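Local coordinates for protein acyl-coenzyme A oxidase (PDB 5K3H) that catalyses the FAD-dependent first step of peroxisomal beta-oxidation, desaturating acyl-CoA thioesters to (2E)-enoyl-CoA with oxygen as electron acceptor and hydrogen peroxide as by-product, at residues B[64-67]-B[68-72]; B[330-333]-B[334-338]; B[84-87]-B[88-92]; B[111-114]-B[115-118]. All coordinates share one frame; numbering follows the deposited sequence.

Contact 1 of 4, residues B[64-67]-B[68-72]; sequences PYMT and REEKI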
# COMPACT_ATOMS: atom_id res chain seq x y z
N PRO B 64 -7.58 -2.33 -17.39
CA PRO B 64 -7.77 -1.04 -16.70
C PRO B 64 -8.68 -0.07 -17.46
O PRO B 64 -9.13 0.91 -16.86
CB PRO B 64 -6.35 -0.49 -16.58
CG PRO B 64 -5.44 -1.66 -16.74
CD PRO B 64 -6.15 -2.61 -17.63
N TYR B 65 -8.95 -0.31 -18.74
CA TYR B 65 -9.89 0.56 -19.46
C TYR B 65 -11.33 0.34 -19.06
O TYR B 65 -12.13 1.26 -19.24
CB TYR B 65 -9.86 0.33 -20.97
CG TYR B 65 -8.63 0.72 -21.73
CD1 TYR B 65 -7.54 1.30 -21.11
CD2 TYR B 65 -8.58 0.50 -23.10
CE1 TYR B 65 -6.42 1.63 -21.83
CE2 TYR B 65 -7.47 0.83 -23.83
CZ TYR B 65 -6.39 1.39 -23.20
OH TYR B 65 -5.30 1.72 -23.96
N MET B 66 -11.66 -0.83 -18.51
CA MET B 66 -13.03 -1.31 -18.38
C MET B 66 -13.65 -0.89 -17.05
O MET B 66 -12.99 -0.88 -16.01
CB MET B 66 -13.04 -2.83 -18.48
CG MET B 66 -12.55 -3.43 -19.78
SD MET B 66 -12.71 -5.24 -19.66
CE MET B 66 -11.88 -5.86 -21.10
N THR B 67 -14.95 -0.60 -17.07
CA THR B 67 -15.68 -0.45 -15.83
C THR B 67 -15.84 -1.82 -15.16
O THR B 67 -15.56 -2.87 -15.75
CB THR B 67 -17.05 0.18 -16.08
OG1 THR B 67 -17.83 -0.72 -16.89
CG2 THR B 67 -16.89 1.47 -16.86
N ARG B 68 -16.30 -1.80 -13.90
CA ARG B 68 -16.54 -3.04 -13.17
C ARG B 68 -17.55 -3.92 -13.91
O ARG B 68 -17.36 -5.14 -14.04
CB ARG B 68 -17.04 -2.76 -11.75
CG ARG B 68 -17.07 -4.03 -10.92
CD ARG B 68 -17.59 -3.90 -9.49
NE ARG B 68 -17.41 -5.19 -8.83
CZ ARG B 68 -17.83 -5.51 -7.62
NH1 ARG B 68 -18.47 -4.62 -6.86
NH2 ARG B 68 -17.58 -6.72 -7.15
N GLU B 69 -18.64 -3.31 -14.37
CA GLU B 69 -19.66 -4.06 -15.11
C GLU B 69 -19.07 -4.71 -16.36
O GLU B 69 -19.37 -5.88 -16.66
CB GLU B 69 -20.81 -3.12 -15.46
CG GLU B 69 -21.67 -2.75 -14.24
CD GLU B 69 -21.05 -1.69 -13.31
OE1 GLU B 69 -19.98 -1.08 -13.62
OE2 GLU B 69 -21.64 -1.50 -12.23
N GLU B 70 -18.21 -3.99 -17.09
CA GLU B 70 -17.59 -4.55 -18.29
C GLU B 70 -16.63 -5.69 -17.94
O GLU B 70 -16.57 -6.70 -18.65
CB GLU B 70 -16.87 -3.45 -19.06
CG GLU B 70 -17.77 -2.40 -19.67
CD GLU B 70 -16.99 -1.17 -20.13
OE1 GLU B 70 -15.77 -1.10 -19.86
OE2 GLU B 70 -17.60 -0.25 -20.75
N LYS B 71 -15.86 -5.54 -16.85
CA LYS B 71 -14.94 -6.60 -16.46
C LYS B 71 -15.68 -7.90 -16.16
O LYS B 71 -15.23 -8.98 -16.55
CB LYS B 71 -14.12 -6.17 -15.24
CG LYS B 71 -13.11 -5.05 -15.43
CD LYS B 71 -12.57 -4.66 -14.06
CE LYS B 71 -11.84 -3.32 -14.09
NZ LYS B 71 -10.40 -3.45 -13.78
N ILE B 72 -16.81 -7.80 -15.45
CA ILE B 72 -17.55 -9.01 -15.07
C ILE B 72 -18.15 -9.70 -16.30
O ILE B 72 -18.07 -10.93 -16.43
CB ILE B 72 -18.61 -8.67 -14.00
CG1 ILE B 72 -17.88 -8.22 -12.71
CG2 ILE B 72 -19.52 -9.85 -13.72
CD1 ILE B 72 -18.77 -7.76 -11.56
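The E70 carboxylate receives the T67 backbone N-H from above its plane: the T67 N to E70 OE1 bond is 3.0 Å long, with the donor 57° out of the carboxylate plane. OE1 also lies against the M66 backbone, 3.1 Å from M66 CA, with M66 CB also close by. The return bond runs from E70 N to T67 OG1 at 3.3 Å, with an N-H...O angle of 160°. These two reciprocal bonds define a capping box, with T67 as the N-cap of the helix that opens at R68. The T67 hydroxyl can turn back to the helix because OG1 sits between the backbone N and the carbonyl carbon (chi1 65°), while E70, extended beyond CG, carries its acid back over the cap.

The first helical bond follows at once, K71 N to T67 O at 2.9 Å. K71 lays its aliphatic chain beside the same turn, CG packing 3.8 Å from M66 CB and CE passing 3.3 Å from M66 O, before its ammonium leaves for a salt bridge with E109.

The box caps the start of helix 68-85, two residues after the 3-10 turn that ends at Y65. R68 reaches N246 O, the Y65 hydroxyl bonds W643 O on helix 636-645, and T67 packs on T67 of the second subunit, placing this helix start at the dimer interface.

Contact 2 of 4, residues B[330-333]-B[334-338]; sequences PEVK and VLEYQ
K333 and E336 are joined by a short backbone bond, E336 N to K333 O at 2.7 Å with an N-H...O angle of 160°. The donor stands 47° out of the carbonyl plane, at the start of the short 3-10 turn 334-336. Beside this bond V332 meets two side chains. Its CB lies 3.9 Å from E336 CB, and its CG2 branch comes up obliquely to the phenol of Y337, 3.7 Å from Y337 OH and 3.8 Å from Y337 CZ. With CG1 of V332 anti to the carbonyl carbon (chi1 -60°), CG2 falls between the backbone N and the carbonyl carbon and faces the tyrosine.

One water closes a second link over the turn, accepting from K333 N at 3.1 Å and donating to E336 OE1 at 2.7 Å. The E336 chain bends at chi2, bringing its carboxylate back toward this bridge.

Further out, E336 OE2 forms a salt bridge with R608, K333 NZ bonds D15 O and pairs with E19, and the Y337 hydroxyl bonds Q322 O. N525 of the second subunit donates to E336 O. V334 packs on Q340, an FAD-binding residue.

K333 NZ and E336 OE1 stay 6.0 Å apart, too far for an ion pair, so any attraction between the two charges is probably weak; each is matched by a separate partner, and the acid's two oxygens divide their work between water and arginine, probably stabilising its ionised form.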
# COMPACT_ATOMS: atom_id res chain seq x y z
N PRO B 330 26.86 9.19 -19.99
CA PRO B 330 25.42 9.43 -20.19
C PRO B 330 24.60 9.03 -18.98
O PRO B 330 25.09 8.47 -18.00
CB PRO B 330 25.05 8.58 -21.43
CG PRO B 330 26.34 8.10 -22.02
CD PRO B 330 27.47 8.37 -21.06
N GLU B 331 23.32 9.39 -19.03
CA GLU B 331 22.39 8.97 -17.99
C GLU B 331 22.41 7.45 -17.86
O GLU B 331 22.50 6.72 -18.85
CB GLU B 331 20.99 9.46 -18.33
CG GLU B 331 20.82 10.99 -18.18
CD GLU B 331 19.38 11.42 -18.46
OE1 GLU B 331 18.99 11.46 -19.66
OE2 GLU B 331 18.64 11.73 -17.49
N VAL B 332 22.38 6.97 -16.62
CA VAL B 332 22.51 5.55 -16.37
C VAL B 332 21.12 4.95 -16.22
O VAL B 332 20.15 5.63 -15.86
CB VAL B 332 23.38 5.26 -15.12
CG1 VAL B 332 24.78 5.81 -15.28
CG2 VAL B 332 22.73 5.85 -13.91
N LYS B 333 21.02 3.65 -16.50
CA LYS B 333 19.82 2.90 -16.13
C LYS B 333 19.60 3.04 -14.63
O LYS B 333 20.55 2.93 -13.85
CB LYS B 333 20.02 1.43 -16.47
CG LYS B 333 20.28 1.12 -17.92
CD LYS B 333 20.67 -0.33 -18.06
CE LYS B 333 21.01 -0.68 -19.49
NZ LYS B 333 21.32 -2.14 -19.63
N VAL B 334 18.35 3.26 -14.20
CA VAL B 334 18.16 3.38 -12.76
C VAL B 334 18.53 2.09 -12.04
O VAL B 334 18.86 2.12 -10.86
CB VAL B 334 16.75 3.85 -12.40
CG1 VAL B 334 16.50 5.19 -13.04
CG2 VAL B 334 15.70 2.84 -12.83
N LEU B 335 18.56 0.95 -12.76
CA LEU B 335 19.07 -0.29 -12.19
C LEU B 335 20.50 -0.15 -11.70
O LEU B 335 20.96 -0.96 -10.89
CB LEU B 335 19.00 -1.43 -13.22
CG LEU B 335 19.16 -2.92 -12.84
CD1 LEU B 335 18.20 -3.38 -11.78
CD2 LEU B 335 19.08 -3.86 -14.08
N GLU B 336 21.21 0.89 -12.14
CA GLU B 336 22.60 1.12 -11.75
C GLU B 336 22.74 1.57 -10.30
O GLU B 336 23.80 1.34 -9.69
CB GLU B 336 23.19 2.21 -12.67
CG GLU B 336 24.59 1.97 -13.17
CD GLU B 336 24.72 0.67 -13.93
OE1 GLU B 336 24.19 0.57 -15.06
OE2 GLU B 336 25.33 -0.27 -13.35
N TYR B 337 21.69 2.16 -9.71
CA TYR B 337 21.78 2.78 -8.40
C TYR B 337 21.67 1.75 -7.29
O TYR B 337 20.77 0.90 -7.30
CB TYR B 337 20.66 3.81 -8.23
CG TYR B 337 20.77 5.00 -9.15
CD1 TYR B 337 21.88 5.84 -9.12
CD2 TYR B 337 19.75 5.30 -10.07
CE1 TYR B 337 22.01 6.93 -9.97
CE2 TYR B 337 19.86 6.41 -10.93
CZ TYR B 337 21.01 7.22 -10.86
OH TYR B 337 21.15 8.29 -11.69
N GLN B 338 22.59 1.84 -6.30
CA GLN B 338 22.52 0.94 -5.15
C GLN B 338 21.16 1.05 -4.47
O GLN B 338 20.59 0.06 -4.00
CB GLN B 338 23.62 1.29 -4.15
CG GLN B 338 23.70 0.30 -2.99
CD GLN B 338 24.65 0.76 -1.92
OE1 GLN B 338 24.41 1.75 -1.24
NE2 GLN B 338 25.77 0.06 -1.80
O HOH W 1 23.64 2.19 -17.13

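Contact 3 of 4, residues B[84-87]-B[88-92]; sequences QRMS and EIIDP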
# COMPACT_ATOMS: atom_id res chain seq x y z
N GLN B 84 -15.64 -24.87 -22.47
CA GLN B 84 -15.85 -25.48 -23.78
C GLN B 84 -14.54 -25.99 -24.40
O GLN B 84 -14.48 -27.14 -24.86
CB GLN B 84 -16.56 -24.47 -24.68
CG GLN B 84 -16.54 -24.77 -26.17
CD GLN B 84 -17.12 -23.61 -26.99
OE1 GLN B 84 -17.39 -22.51 -26.45
NE2 GLN B 84 -17.28 -23.83 -28.30
N ARG B 85 -13.49 -25.17 -24.42
CA ARG B 85 -12.25 -25.54 -25.11
C ARG B 85 -11.16 -26.07 -24.17
O ARG B 85 -10.09 -26.44 -24.64
CB ARG B 85 -11.69 -24.35 -25.87
CG ARG B 85 -12.74 -23.49 -26.54
CD ARG B 85 -12.91 -23.86 -27.99
NE ARG B 85 -11.64 -23.87 -28.69
CZ ARG B 85 -11.15 -22.83 -29.35
NH1 ARG B 85 -11.81 -21.68 -29.36
NH2 ARG B 85 -9.97 -22.93 -29.97
N MET B 86 -11.44 -26.14 -22.85
CA MET B 86 -10.42 -26.42 -21.84
C MET B 86 -9.52 -27.60 -22.21
O MET B 86 -8.30 -27.55 -22.01
CB MET B 86 -11.09 -26.64 -20.48
CG MET B 86 -10.15 -26.89 -19.33
SD MET B 86 -11.05 -26.97 -17.77
CE MET B 86 -11.51 -25.24 -17.55
N SER B 87 -10.11 -28.69 -22.72
CA SER B 87 -9.37 -29.92 -22.99
C SER B 87 -8.39 -29.77 -24.14
O SER B 87 -7.46 -30.58 -24.24
CB SER B 87 -10.31 -31.07 -23.33
OG SER B 87 -11.03 -31.51 -22.20
N GLU B 88 -8.60 -28.81 -25.02
CA GLU B 88 -7.66 -28.64 -26.12
C GLU B 88 -6.35 -28.03 -25.68
O GLU B 88 -5.40 -28.00 -26.47
CB GLU B 88 -8.29 -27.73 -27.18
CG GLU B 88 -9.64 -28.24 -27.67
CD GLU B 88 -10.41 -27.17 -28.40
OE1 GLU B 88 -9.79 -26.43 -29.20
OE2 GLU B 88 -11.64 -27.10 -28.20
N ILE B 89 -6.25 -27.58 -24.43
CA ILE B 89 -5.11 -26.82 -23.97
C ILE B 89 -4.40 -27.51 -22.81
O ILE B 89 -3.17 -27.49 -22.74
CB ILE B 89 -5.53 -25.38 -23.58
CG1 ILE B 89 -6.45 -24.78 -24.66
CG2 ILE B 89 -4.31 -24.47 -23.40
CD1 ILE B 89 -7.26 -23.57 -24.20
N ILE B 90 -5.16 -28.15 -21.90
CA ILE B 90 -4.59 -28.69 -20.67
C ILE B 90 -5.15 -30.08 -20.37
O ILE B 90 -6.05 -30.58 -21.04
CB ILE B 90 -4.83 -27.78 -19.44
CG1 ILE B 90 -6.33 -27.71 -19.12
CG2 ILE B 90 -4.21 -26.40 -19.61
CD1 ILE B 90 -6.65 -27.24 -17.73
N ASP B 91 -4.55 -30.71 -19.36
CA ASP B 91 -5.16 -31.83 -18.66
C ASP B 91 -6.05 -31.25 -17.57
O ASP B 91 -5.53 -30.73 -16.57
CB ASP B 91 -4.08 -32.73 -18.07
CG ASP B 91 -4.64 -33.76 -17.07
OD1 ASP B 91 -3.82 -34.45 -16.43
OD2 ASP B 91 -5.88 -33.89 -16.92
N PRO B 92 -7.38 -31.29 -17.72
CA PRO B 92 -8.25 -30.58 -16.76
C PRO B 92 -8.25 -31.18 -15.36
O PRO B 92 -8.86 -30.58 -14.46
CB PRO B 92 -9.64 -30.68 -17.40
CG PRO B 92 -9.43 -31.14 -18.81
CD PRO B 92 -8.11 -31.84 -18.87
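R85 folds back toward E88 through two successive bends, chi2 at -97° and chi3 at -52°, and E88, extended beyond CG, comes to meet it. The result is a salt bridge three residues apart in which R85 NE donates to E88 OE1 at 3.2 Å. The acceptor lies almost in the guanidinium plane, at its edge; OE1 itself is met on its syn side, though from well out of the carboxylate plane. A second, weak bond from R85 NE to E88 OE2 spans 3.3 Å, making one N-H straddle both oxygens. The two flat groups are inclined by 27°, neither stacked nor strictly coplanar. R85 CB and CD also run close to OE2, so aliphatic carbon flanks that oxygen.

Under the salt bridge the backbone makes its own closure, E88 N to R85 O at 2.8 Å. M86 O then takes two donors, I89 N and I90 N, both at 3.2 Å, the latter nearly along the C=O axis; one carbonyl thus holds two consecutive amides as the chain turns here. On the apolar side, M86 CG touches I90 CD1 at 3.9 Å and M86 SD slides past P92 CB at 4.0 Å.

An alanine in place of R85 would probably strand the E88 carboxylate without this cationic mate and set its side chain free to turn.

The turn lies at the C-terminal end of helix 68-85, ahead of helix 97-105. I90 packs on L98 and L101 of the latter helix, while I89 is covered by I47 and L51 of helix 38-52 and its carbonyl bonds R43.

Contact 4 of 4, residues B[111-114]-B[115-118]; sequences NPMA and LHGV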
# COMPACT_ATOMS: atom_id res chain seq x y z
N ASN B 111 -13.08 -13.86 -11.01
CA ASN B 111 -14.04 -14.35 -12.00
C ASN B 111 -15.26 -14.88 -11.26
O ASN B 111 -15.22 -15.05 -10.04
CB ASN B 111 -13.41 -15.42 -12.92
CG ASN B 111 -13.15 -16.73 -12.21
OD1 ASN B 111 -14.02 -17.60 -12.16
ND2 ASN B 111 -11.95 -16.88 -11.64
N PRO B 112 -16.38 -15.09 -11.96
CA PRO B 112 -17.63 -15.51 -11.28
C PRO B 112 -17.56 -16.85 -10.59
O PRO B 112 -18.50 -17.19 -9.84
CB PRO B 112 -18.65 -15.54 -12.41
CG PRO B 112 -18.13 -14.55 -13.42
CD PRO B 112 -16.64 -14.69 -13.36
N MET B 113 -16.54 -17.66 -10.87
CA MET B 113 -16.42 -18.98 -10.26
C MET B 113 -15.12 -19.11 -9.48
O MET B 113 -14.65 -20.23 -9.25
CB MET B 113 -16.54 -20.06 -11.34
CG MET B 113 -17.93 -20.13 -11.89
SD MET B 113 -18.16 -21.43 -13.11
CE MET B 113 -17.78 -22.92 -12.18
N ALA B 114 -14.56 -17.98 -9.06
CA ALA B 114 -13.32 -17.97 -8.30
C ALA B 114 -13.41 -18.80 -7.02
O ALA B 114 -12.48 -19.55 -6.69
CB ALA B 114 -12.90 -16.55 -7.99
N LEU B 115 -14.52 -18.67 -6.30
CA LEU B 115 -14.71 -19.40 -5.06
C LEU B 115 -15.23 -20.82 -5.29
O LEU B 115 -15.02 -21.71 -4.46
CB LEU B 115 -15.66 -18.64 -4.13
CG LEU B 115 -15.00 -17.64 -3.17
CD1 LEU B 115 -14.13 -18.37 -2.15
CD2 LEU B 115 -14.17 -16.63 -3.95
N HIS B 116 -15.89 -21.03 -6.42
CA HIS B 116 -16.43 -22.34 -6.78
C HIS B 116 -15.38 -23.44 -6.65
O HIS B 116 -15.66 -24.54 -6.14
CB HIS B 116 -16.99 -22.29 -8.19
CG HIS B 116 -17.64 -23.56 -8.62
ND1 HIS B 116 -18.96 -23.85 -8.35
CD2 HIS B 116 -17.15 -24.61 -9.31
CE1 HIS B 116 -19.25 -25.04 -8.85
NE2 HIS B 116 -18.16 -25.52 -9.43
N GLY B 117 -14.18 -23.19 -7.16
CA GLY B 117 -13.09 -24.14 -7.07
C GLY B 117 -12.24 -24.06 -5.82
O GLY B 117 -11.70 -25.07 -5.36
N VAL B 118 -12.10 -22.85 -5.27
CA VAL B 118 -11.20 -22.64 -4.14
C VAL B 118 -11.80 -23.18 -2.85
O VAL B 118 -11.11 -23.81 -2.04
CB VAL B 118 -10.85 -21.13 -4.01
CG1 VAL B 118 -10.10 -20.88 -2.74
CG2 VAL B 118 -10.01 -20.66 -5.18
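Under the M113-H116 contact, M113 N donates to N111 OD1 at 2.8 Å, an Asx turn that fixes the backbone of the methionine lying on the histidine. A type I beta turn spans the same residues, N111 to A114, with A114 N bonded to N111 O at 3.2 Å, so side chain and backbone of N111 both steer the chain into helix 114-127. The asparagine oxygen is approached from above its carbonyl plane, 43° out of it.

M113 and H116 then run side by side and point the same way. The chi1 of H116 (-177°) swings its ring away from the backbone N, alongside M113, which, bent at chi3 (61°), curls its terminal methyl over one imidazole face. This is a CH-pi contact: M113 CE stands 3.7 Å from the ring centroid, displaced toward the CD2 rim. The sulfur lies farther off above the face, M113 SD being 5.2 Å from the centroid. Nearer the backbone, M113 CB and H116 CB meet at 3.9 Å.

Both ring nitrogens have outside partners: NE2 bonds A140 O and ND1 bonds G147 N. Such a pair is consistent with a proton on NE2 and holds the ring against rotation. A leucine in place of H116 would probably leave the A140 carbonyl and the G147 amide without these mates, and the M113 methyl without its aromatic face. M113 also packs on L79 of helix 68-85 and on M665 of the second subunit. Within the turn of helix that follows, V118 CG2 comes to 3.1 Å from A114 O.

Overall arrangement
From the N terminus the contacts come in series as 1, 3, 4 and 2; each closes a tight turn within one continuous stretch, and none nests in or crosses another. Contact 1 begins helix 68-85 and contact 3 lies at its far end, their centres about 26 Å apart. Contact 4 follows at the entry to helix 114-127 and packs on the middle of helix 68-85; its centre lies about 18 Å from those of contacts 1 and 3. These three belong to the acyl-CoA oxidase N-terminal region. Contact 2, in the C-alpha1 region, leads into helix 338-367, with its centre 37 to 45 Å from the others. Contacts 1, 2 and 4 touch the second subunit.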